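CS1 fimbrial subunit A (Escherichia coli, PDB 4HJI) builds the CS1 fimbriae, surface filaments with which enterotoxigenic bacteria colonize the epithelium of specific host organs. Local coordinates at residues V39-S44 and E51-N56; S79-P84 and Q145-V150; T85-V90 and R135-A140. One frame throughout, in Å; residues are numbered along the deposited sequence. Where two conformers were deposited one is given.

In the fold
All three contacts lie in one immunoglobulin-like pilin domain, but at different depths. Interaction 1 is partly buried: the two arms of a hairpin gape, and V39, H53 and a water fill the gap. Interaction 2 is the end of an antiparallel strand pair, with a buried tyrosine and asparagine on one face and exposed chains at its end. Interaction 3 lies at the surface, where a loop forms a single bridge with strand 87-94. Interactions 2 and 3 have centres 9 Å apart and meet through neighbouring strands 68-80 and 87-94, where Y146 packs on L86 and I88; interaction 1 is 16 and 18 Å away, centre to centre, and touches neither.

Interaction 1: residues V39-S44 and E51-N56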
loop_
_atom_site.group_PDB
_atom_site.type_symbol
_atom_site.label_atom_id
_atom_site.label_comp_id
_atom_site.label_asym_id
_atom_site.label_seq_id
_atom_site.Cartn_x
_atom_site.Cartn_y
_atom_site.Cartn_z
ATOM N N VAL A 39 -1.821 -7.368 -6.899
ATOM C CA VAL A 39 -0.435 -7.743 -6.587
ATOM C C VAL A 39 -0.444 -9.219 -6.199
ATOM O O VAL A 39 -1.304 -9.644 -5.442
ATOM C CB VAL A 39 0.138 -6.889 -5.426
ATOM C CG1 VAL A 39 1.441 -7.485 -4.879
ATOM C CG2 VAL A 39 0.312 -5.451 -5.891
ATOM N N ALA A 40 0.449 -10.012 -6.776
ATOM C CA ALA A 40 0.633 -11.388 -6.335
ATOM C C ALA A 40 1.973 -11.445 -5.622
ATOM O O ALA A 40 3.003 -11.126 -6.227
ATOM C CB ALA A 40 0.642 -12.343 -7.517
ATOM N N LEU A 41 1.971 -11.845 -4.351
ATOM C CA LEU A 41 3.201 -11.944 -3.573
ATOM C C LEU A 41 3.948 -13.229 -3.869
ATOM O O LEU A 41 3.370 -14.237 -4.289
ATOM C CB LEU A 41 2.910 -11.856 -2.076
ATOM C CG LEU A 41 2.045 -10.680 -1.642
ATOM C CD1 LEU A 41 1.789 -10.802 -0.157
ATOM C CD2 LEU A 41 2.724 -9.372 -1.986
ATOM N N THR A 42 5.254 -13.189 -3.669
ATOM C CA THR A 42 6.095 -14.340 -3.913
ATOM C C THR A 42 6.456 -15.009 -2.587
ATOM O O THR A 42 6.934 -14.349 -1.682
ATOM C CB THR A 42 7.372 -13.914 -4.653
ATOM O OG1 THR A 42 7.001 -13.403 -5.944
ATOM C CG2 THR A 42 8.305 -15.081 -4.832
ATOM N N TYR A 43 6.195 -16.307 -2.482
ATOM C CA TYR A 43 6.554 -17.064 -1.290
ATOM C C TYR A 43 8.006 -17.532 -1.358
ATOM O O TYR A 43 8.531 -17.817 -2.445
ATOM C CB TYR A 43 5.602 -18.247 -1.153
ATOM C CG TYR A 43 5.735 -19.064 0.103
ATOM C CD1 TYR A 43 6.140 -20.388 0.041
ATOM C CD2 TYR A 43 5.414 -18.536 1.345
ATOM C CE1 TYR A 43 6.252 -21.160 1.183
ATOM C CE2 TYR A 43 5.520 -19.303 2.495
ATOM C CZ TYR A 43 5.945 -20.615 2.403
ATOM O OH TYR A 43 6.043 -21.408 3.519
ATOM N N SER A 44 8.660 -17.581 -0.196
ATOM C CA SER A 44 10.022 -18.053 -0.072
ATOM C C SER A 44 10.022 -19.217 0.915
ATOM O O SER A 44 9.983 -18.997 2.124
ATOM C CB SER A 44 10.928 -16.917 0.423
ATOM O OG SER A 44 12.259 -17.353 0.629
ATOM N N GLU A 51 8.081 -12.551 0.219
ATOM C CA GLU A 51 8.965 -11.455 -0.120
ATOM C C GLU A 51 8.170 -10.158 0.004
ATOM O O GLU A 51 6.958 -10.130 -0.213
ATOM C CB GLU A 51 9.484 -11.593 -1.555
ATOM C CG GLU A 51 10.310 -12.840 -1.828
ATOM C CD GLU A 51 11.663 -12.793 -1.171
ATOM O OE1 GLU A 51 12.320 -13.849 -1.081
ATOM O OE2 GLU A 51 12.067 -11.687 -0.749
ATOM N N ALA A 52 8.852 -9.086 0.370
ATOM C CA ALA A 52 8.210 -7.775 0.295
ATOM C C ALA A 52 7.925 -7.452 -1.154
ATOM O O ALA A 52 8.670 -7.842 -2.050
ATOM C CB ALA A 52 9.097 -6.710 0.917
ATOM N N HIS A 53 6.831 -6.755 -1.381
ATOM C CA HIS A 53 6.503 -6.273 -2.718
ATOM C C HIS A 53 6.561 -4.756 -2.732
ATOM O O HIS A 53 5.752 -4.096 -2.081
ATOM C CB HIS A 53 5.134 -6.730 -3.150
ATOM C CG HIS A 53 4.786 -6.328 -4.544
ATOM N ND1 HIS A 53 4.993 -7.155 -5.626
ATOM C CD2 HIS A 53 4.204 -5.206 -5.042
ATOM C CE1 HIS A 53 4.541 -6.565 -6.724
ATOM N NE2 HIS A 53 4.076 -5.375 -6.398
ATOM N N THR A 54 7.487 -4.214 -3.516
ATOM C CA THR A 54 7.740 -2.783 -3.554
ATOM C C THR A 54 7.317 -2.174 -4.884
ATOM O O THR A 54 7.611 -2.715 -5.980
ATOM C CB THR A 54 9.215 -2.493 -3.240
ATOM O OG1 THR A 54 9.514 -3.002 -1.944
ATOM C CG2 THR A 54 9.521 -0.991 -3.277
ATOM N N ILE A 55 6.591 -1.071 -4.785
ATOM C CA ILE A 55 6.062 -0.316 -5.918
ATOM C C ILE A 55 6.673 1.090 -5.820
ATOM O O ILE A 55 6.509 1.773 -4.796
ATOM C CB ILE A 55 4.517 -0.217 -5.874
ATOM C CG1 ILE A 55 3.856 -1.607 -5.851
ATOM C CG2 ILE A 55 3.974 0.580 -7.050
ATOM C CD1 ILE A 55 2.365 -1.615 -5.664
ATOM N N ASN A 56 7.408 1.492 -6.853
ATOM C CA ASN A 56 7.904 2.849 -6.992
ATOM C C ASN A 56 6.755 3.757 -7.420
ATOM O O ASN A 56 6.103 3.493 -8.429
ATOM C CB ASN A 56 9.056 2.881 -8.009
ATOM C CG ASN A 56 10.226 2.027 -7.569
ATOM O OD1 ASN A 56 10.570 1.008 -8.201
ATOM N ND2 ASN A 56 10.850 2.422 -6.482
HETATM O O HOH W 1 6.168 -10.652 -2.878
#
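V39 and H53 face each other between the arms of a beta hairpin, strands 38-44 and 49-61 of the immunoglobulin-like pilin fold. In the V39 conformer described here, the two side chains come from opposite directions, and methyl CG1 sits squarely over the middle of the imidazole, 3.5 Å from the ring centroid, in a CH-pi contact. With its CG anti to the backbone N (chi1 -177°), H53 reaches back toward the first arm and turns one ring face to the methyl. L41 adds a second apolar neighbour lower on the same side chain: its CD2 lies 3.8 Å from H53 CB and meets the ring only obliquely. Deeper in, V39 CG2 and I55 CD1 approach to 4.4 Å, a looser apolar touch between buried residues.

These side chains span arms that have parted. The axes of strands 39-41 and 53-56 come no closer than 9.0 Å and run at 146°, too far apart for direct backbone pairing. Each arm finds its backbone partners on another strand: V39 and L41 bond to strand 163-173, which runs parallel to them and antiparallel to strand 144-156, consistent with the place of a donor strand in a chaperone-usher pilin, whereas H53 and I55 bond to strand 119-131.

Toward the turn the arms converge. E51 N donates a nearly straight bond to T42 O (2.9 Å, 171° at the hydrogen), approaching almost head-on to the carbonyl. Beside this bond, the E51 chain bends at CG and carries OE1 to 3.7 Å from S44 CB. Where the gap begins to open, water 1 takes the place of the second bond of the T42-E51 pair, accepting from T42 N at 2.8 Å and donating to E51 O at 2.8 Å.

Interaction 2: residues S79-P84 and Q145-V150; sequences SNVLNP and QYQGLV
N80 OD1 is gripped by two backbone N-H groups while the rest of the N80 side chain lies against Y146. N83 N approaches in the carbonyl plane, on a lone pair (3.0 Å), whereas L82 N comes from above that plane (2.9 Å). The L82 bond closes an Asx turn and the N83 bond extends it to an Asx motif, just where strand 68-80 ends; together they fix the rotation of the amide. CG anti to the backbone N (chi1 -176°) sends the amide across the Y146 ring, with ND2 over one face, offset toward the rim and 3.4 Å from CZ. Amide and ring planes stand 83° apart. The phenol oxygen is held separately, by T142 O.

The backbones of this pair belong to an antiparallel ladder. S79 and Q147 form a hydrogen-bonded pair, S79 N to Q147 O and Q147 N to S79 O both at 2.8 Å, and N80 with Y146 is the adjoining non-hydrogen-bonded pair. One more bond, V81 N to Q145 O (2.9 Å), follows past the end of the strand. V81 lays CG1 against Q147 CG (3.6 Å) and CG2 against Q145 CB (3.8 Å). Water 2 joins S79 OG to Q147 O, which thus accepts from both water and backbone.

The chemistry implies division of labour: backbone bonds set the register, while the buried asparagine spends its oxygen on the turn and its NH2 end on covering the tyrosine ring.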
loop_
_atom_site.group_PDB
_atom_site.type_symbol
_atom_site.label_atom_id
_atom_site.label_comp_id
_atom_site.label_asym_id
_atom_site.label_seq_id
_atom_site.Cartn_x
_atom_site.Cartn_y
_atom_site.Cartn_z
ATOM N N SER A 79 -6.748 -13.672 3.844
ATOM C CA SER A 79 -7.521 -14.801 4.336
ATOM C C SER A 79 -7.336 -15.999 3.414
ATOM O O SER A 79 -7.395 -15.862 2.186
ATOM C CB SER A 79 -8.998 -14.418 4.445
ATOM O OG SER A 79 -9.184 -13.353 5.364
ATOM N N ASN A 80 -7.120 -17.175 4.000
ATOM C CA ASN A 80 -7.082 -18.420 3.241
ATOM C C ASN A 80 -8.410 -18.595 2.510
ATOM O O ASN A 80 -9.465 -18.432 3.102
ATOM C CB ASN A 80 -6.831 -19.623 4.162
ATOM C CG ASN A 80 -6.693 -20.920 3.399
ATOM O OD1 ASN A 80 -7.679 -21.583 3.113
ATOM N ND2 ASN A 80 -5.468 -21.300 3.080
ATOM N N VAL A 81 -8.340 -18.960 1.236
ATOM C CA VAL A 81 -9.557 -19.018 0.424
ATOM C C VAL A 81 -10.514 -20.154 0.794
ATOM O O VAL A 81 -11.691 -20.072 0.486
ATOM C CB VAL A 81 -9.244 -19.041 -1.090
ATOM C CG1 VAL A 81 -8.498 -17.769 -1.486
ATOM C CG2 VAL A 81 -8.485 -20.295 -1.483
ATOM N N LEU A 82 -10.020 -21.195 1.464
ATOM C CA LEU A 82 -10.870 -22.309 1.909
ATOM C C LEU A 82 -11.325 -22.148 3.353
ATOM O O LEU A 82 -12.374 -22.647 3.737
ATOM C CB LEU A 82 -10.123 -23.636 1.764
ATOM C CG LEU A 82 -9.911 -24.140 0.337
ATOM C CD1 LEU A 82 -8.932 -25.315 0.309
ATOM C CD2 LEU A 82 -11.248 -24.520 -0.278
ATOM N N ASN A 83 -10.502 -21.481 4.162
ATOM C CA ASN A 83 -10.861 -21.160 5.542
ATOM C C ASN A 83 -10.483 -19.710 5.866
ATOM O O ASN A 83 -9.369 -19.434 6.332
ATOM C CB ASN A 83 -10.160 -22.106 6.512
ATOM C CG ASN A 83 -10.410 -21.728 7.956
ATOM O OD1 ASN A 83 -11.268 -20.901 8.247
ATOM N ND2 ASN A 83 -9.655 -22.311 8.859
ATOM N N PRO A 84 -11.402 -18.766 5.610
ATOM C CA PRO A 84 -11.113 -17.343 5.812
ATOM C C PRO A 84 -10.833 -16.931 7.266
ATOM O O PRO A 84 -10.412 -15.803 7.520
ATOM C CB PRO A 84 -12.361 -16.628 5.270
ATOM C CG PRO A 84 -13.105 -17.630 4.467
ATOM C CD PRO A 84 -12.647 -19.000 4.857
ATOM N N GLN A 145 -3.999 -20.926 -1.136
ATOM C CA GLN A 145 -4.136 -19.546 -1.554
ATOM C C GLN A 145 -4.742 -18.682 -0.467
ATOM O O GLN A 145 -5.603 -19.126 0.291
ATOM C CB GLN A 145 -4.984 -19.492 -2.816
ATOM C CG GLN A 145 -4.439 -20.358 -3.940
ATOM C CD GLN A 145 -5.045 -19.992 -5.287
ATOM O OE1 GLN A 145 -5.141 -20.826 -6.193
ATOM N NE2 GLN A 145 -5.447 -18.724 -5.429
ATOM N N TYR A 146 -4.255 -17.447 -0.397
ATOM C CA TYR A 146 -4.687 -16.445 0.561
ATOM C C TYR A 146 -4.974 -15.165 -0.216
ATOM O O TYR A 146 -4.275 -14.873 -1.184
ATOM C CB TYR A 146 -3.567 -16.189 1.575
ATOM C CG TYR A 146 -3.239 -17.393 2.431
ATOM C CD1 TYR A 146 -2.521 -18.468 1.914
ATOM C CD2 TYR A 146 -3.678 -17.466 3.752
ATOM C CE1 TYR A 146 -2.229 -19.579 2.694
ATOM C CE2 TYR A 146 -3.394 -18.575 4.539
ATOM C CZ TYR A 146 -2.678 -19.622 4.002
ATOM O OH TYR A 146 -2.421 -20.702 4.810
ATOM N N GLN A 147 -6.001 -14.429 0.211
ATOM C CA GLN A 147 -6.474 -13.235 -0.488
ATOM C C GLN A 147 -6.893 -12.144 0.452
ATOM O O GLN A 147 -7.478 -12.420 1.490
ATOM C CB GLN A 147 -7.751 -13.540 -1.261
ATOM C CG GLN A 147 -7.603 -14.449 -2.442
ATOM C CD GLN A 147 -8.808 -14.324 -3.360
ATOM O OE1 GLN A 147 -8.655 -14.015 -4.524
ATOM N NE2 GLN A 147 -10.010 -14.500 -2.813
ATOM N N GLY A 148 -6.660 -10.900 0.054
ATOM C CA GLY A 148 -7.163 -9.760 0.812
ATOM C C GLY A 148 -7.029 -8.484 0.020
ATOM O O GLY A 148 -6.479 -8.488 -1.068
ATOM N N LEU A 149 -7.567 -7.407 0.567
ATOM C CA LEU A 149 -7.456 -6.077 -0.032
ATOM C C LEU A 149 -6.559 -5.169 0.792
ATOM O O LEU A 149 -6.615 -5.156 2.028
ATOM C CB LEU A 149 -8.835 -5.429 -0.131
ATOM C CG LEU A 149 -9.916 -6.186 -0.879
ATOM C CD1 LEU A 149 -11.229 -5.427 -0.790
ATOM C CD2 LEU A 149 -9.548 -6.407 -2.328
ATOM N N VAL A 150 -5.761 -4.381 0.092
ATOM C CA VAL A 150 -5.058 -3.256 0.682
ATOM C C VAL A 150 -5.734 -2.003 0.134
ATOM O O VAL A 150 -5.808 -1.818 -1.104
ATOM C CB VAL A 150 -3.575 -3.296 0.300
ATOM C CG1 VAL A 150 -2.908 -1.959 0.571
ATOM C CG2 VAL A 150 -2.905 -4.455 1.019
HETATM O O HOH W 2 -8.944 -10.910 3.697
#

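Interaction 3: residues T85-V90 and R135-A140; sequences TLQIPV and RVTGGA
Q87 and T137 form a single antiparallel bridge, a hydrogen-bonded pair through which the loop between strands 119-131 and 144-156 leans on strand 87-94 at the surface of the pilin domain. Q87 N donates to T137 O and T137 N to Q87 O, each at 2.8 Å. Weaker CA-H...O contacts flank them, from V136 CA to Q87 O and from L86 CA to T137 O.

Apolar groups fill the next places. V136 spreads its two methyls between two residues of the other segment: CG1 lies 3.9 Å from L86 CD1, and CG2 lies 4.0 Å from I88 CG1. L86 has its CG anti to the backbone N (chi1 -169°), which swings CD1 into the bend of the loop, 3.3 Å from A140 O and tightly against G139 CA at 3.4 Å. At the other end the P89 ring crosses R135 at about a right angle, P89 CG 3.7 Å from R135 CB, while the arginine's own end leads away to a salt bridge with D132.

In the turn itself, G138 takes a positive phi (84°) and sets its CA against T85 O in a further CA-H...O contact. On the side facing strand 144-156, I88 and L86 rest on Y146, and backbone bonds between L86 and N80 and between I88 and L78 tie this segment to strand 68-80. Q87 NE2 is held by P84 O, while its OE1 accepts from water 3, which also bonds T137 OG1 at 3.0 Å.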
loop_
_atom_site.group_PDB
_atom_site.type_symbol
_atom_site.label_atom_id
_atom_site.label_comp_id
_atom_site.label_asym_id
_atom_site.label_seq_id
_atom_site.Cartn_x
_atom_site.Cartn_y
_atom_site.Cartn_z
ATOM N N THR A 85 -11.065 -17.838 8.206
ATOM C CA THR A 85 -10.658 -17.612 9.589
ATOM C C THR A 85 -9.132 -17.634 9.704
ATOM O O THR A 85 -8.567 -16.990 10.587
ATOM C CB THR A 85 -11.291 -18.650 10.542
ATOM O OG1 THR A 85 -12.702 -18.735 10.314
ATOM C CG2 THR A 85 -11.062 -18.263 11.992
ATOM N N LEU A 86 -8.475 -18.355 8.792
ATOM C CA LEU A 86 -7.024 -18.462 8.769
ATOM C C LEU A 86 -6.418 -17.268 8.015
ATOM O O LEU A 86 -6.604 -17.123 6.801
ATOM C CB LEU A 86 -6.627 -19.773 8.104
ATOM C CG LEU A 86 -5.169 -20.157 8.242
ATOM C CD1 LEU A 86 -4.905 -20.582 9.676
ATOM C CD2 LEU A 86 -4.843 -21.282 7.281
ATOM N N GLN A 87 -5.690 -16.421 8.736
ATOM C CA GLN A 87 -5.380 -15.081 8.262
ATOM C C GLN A 87 -3.916 -14.706 8.459
ATOM O O GLN A 87 -3.315 -14.988 9.515
ATOM C CB GLN A 87 -6.296 -14.079 8.960
ATOM C CG GLN A 87 -7.755 -14.141 8.509
ATOM C CD GLN A 87 -8.657 -13.179 9.268
ATOM O OE1 GLN A 87 -8.184 -12.322 10.011
ATOM N NE2 GLN A 87 -9.958 -13.321 9.087
ATOM N N ILE A 88 -3.343 -14.058 7.445
ATOM C CA ILE A 88 -1.952 -13.592 7.465
ATOM C C ILE A 88 -1.980 -12.066 7.518
ATOM O O ILE A 88 -2.527 -11.429 6.619
ATOM C CB ILE A 88 -1.178 -14.036 6.197
ATOM C CG1 ILE A 88 -1.171 -15.560 6.068
ATOM C CG2 ILE A 88 0.240 -13.469 6.206
ATOM C CD1 ILE A 88 -0.634 -16.063 4.740
ATOM N N PRO A 89 -1.403 -11.454 8.581
ATOM C CA PRO A 89 -1.435 -9.991 8.653
ATOM C C PRO A 89 -0.530 -9.327 7.614
ATOM O O PRO A 89 0.507 -9.882 7.239
ATOM C CB PRO A 89 -0.941 -9.692 10.077
ATOM C CG PRO A 89 -0.072 -10.841 10.375
ATOM C CD PRO A 89 -0.678 -12.042 9.728
ATOM N N VAL A 90 -0.955 -8.169 7.119
ATOM C CA VAL A 90 -0.202 -7.432 6.102
ATOM C C VAL A 90 0.175 -6.078 6.666
ATOM O O VAL A 90 -0.657 -5.424 7.315
ATOM C CB VAL A 90 -1.044 -7.220 4.821
ATOM C CG1 VAL A 90 -0.354 -6.272 3.830
ATOM C CG2 VAL A 90 -1.328 -8.552 4.135
ATOM N N ARG A 135 3.131 -14.629 11.614
ATOM C CA ARG A 135 2.041 -14.220 12.515
ATOM C C ARG A 135 0.634 -14.620 12.032
ATOM O O ARG A 135 -0.341 -13.933 12.324
ATOM C CB ARG A 135 2.113 -12.708 12.773
ATOM C CG ARG A 135 3.242 -12.323 13.721
ATOM C CD ARG A 135 3.172 -10.855 14.110
ATOM N NE ARG A 135 4.201 -10.471 15.079
ATOM C CZ ARG A 135 5.489 -10.290 14.791
ATOM N NH1 ARG A 135 5.945 -10.471 13.557
ATOM N NH2 ARG A 135 6.332 -9.937 15.754
ATOM N N VAL A 136 0.536 -15.751 11.342
ATOM C CA VAL A 136 -0.768 -16.298 10.945
ATOM C C VAL A 136 -1.670 -16.497 12.160
ATOM O O VAL A 136 -1.201 -16.891 13.228
ATOM C CB VAL A 136 -0.637 -17.640 10.194
ATOM C CG1 VAL A 136 -1.977 -18.078 9.595
ATOM C CG2 VAL A 136 0.414 -17.533 9.101
ATOM N N THR A 137 -2.952 -16.173 12.006
ATOM C CA THR A 137 -3.946 -16.308 13.079
ATOM C C THR A 137 -5.092 -17.184 12.604
ATOM O O THR A 137 -5.328 -17.298 11.406
ATOM C CB THR A 137 -4.575 -14.951 13.482
ATOM O OG1 THR A 137 -5.491 -14.502 12.464
ATOM C CG2 THR A 137 -3.511 -13.901 13.706
ATOM N N GLY A 138 -5.808 -17.774 13.562
ATOM C CA GLY A 138 -6.960 -18.637 13.283
ATOM C C GLY A 138 -6.594 -20.078 12.968
ATOM O O GLY A 138 -7.458 -20.878 12.610
ATOM N N GLY A 139 -5.315 -20.412 13.121
ATOM C CA GLY A 139 -4.811 -21.757 12.856
ATOM C C GLY A 139 -3.341 -21.682 12.493
ATOM O O GLY A 139 -2.717 -20.631 12.653
ATOM N N ALA A 140 -2.796 -22.789 11.990
ATOM C CA ALA A 140 -1.387 -22.865 11.600
ATOM C C ALA A 140 -1.193 -22.567 10.112
ATOM O O ALA A 140 -2.155 -22.407 9.364
ATOM C CB ALA A 140 -0.825 -24.236 11.943
HETATM O O HOH W 3 -6.038 -11.621 12.039
#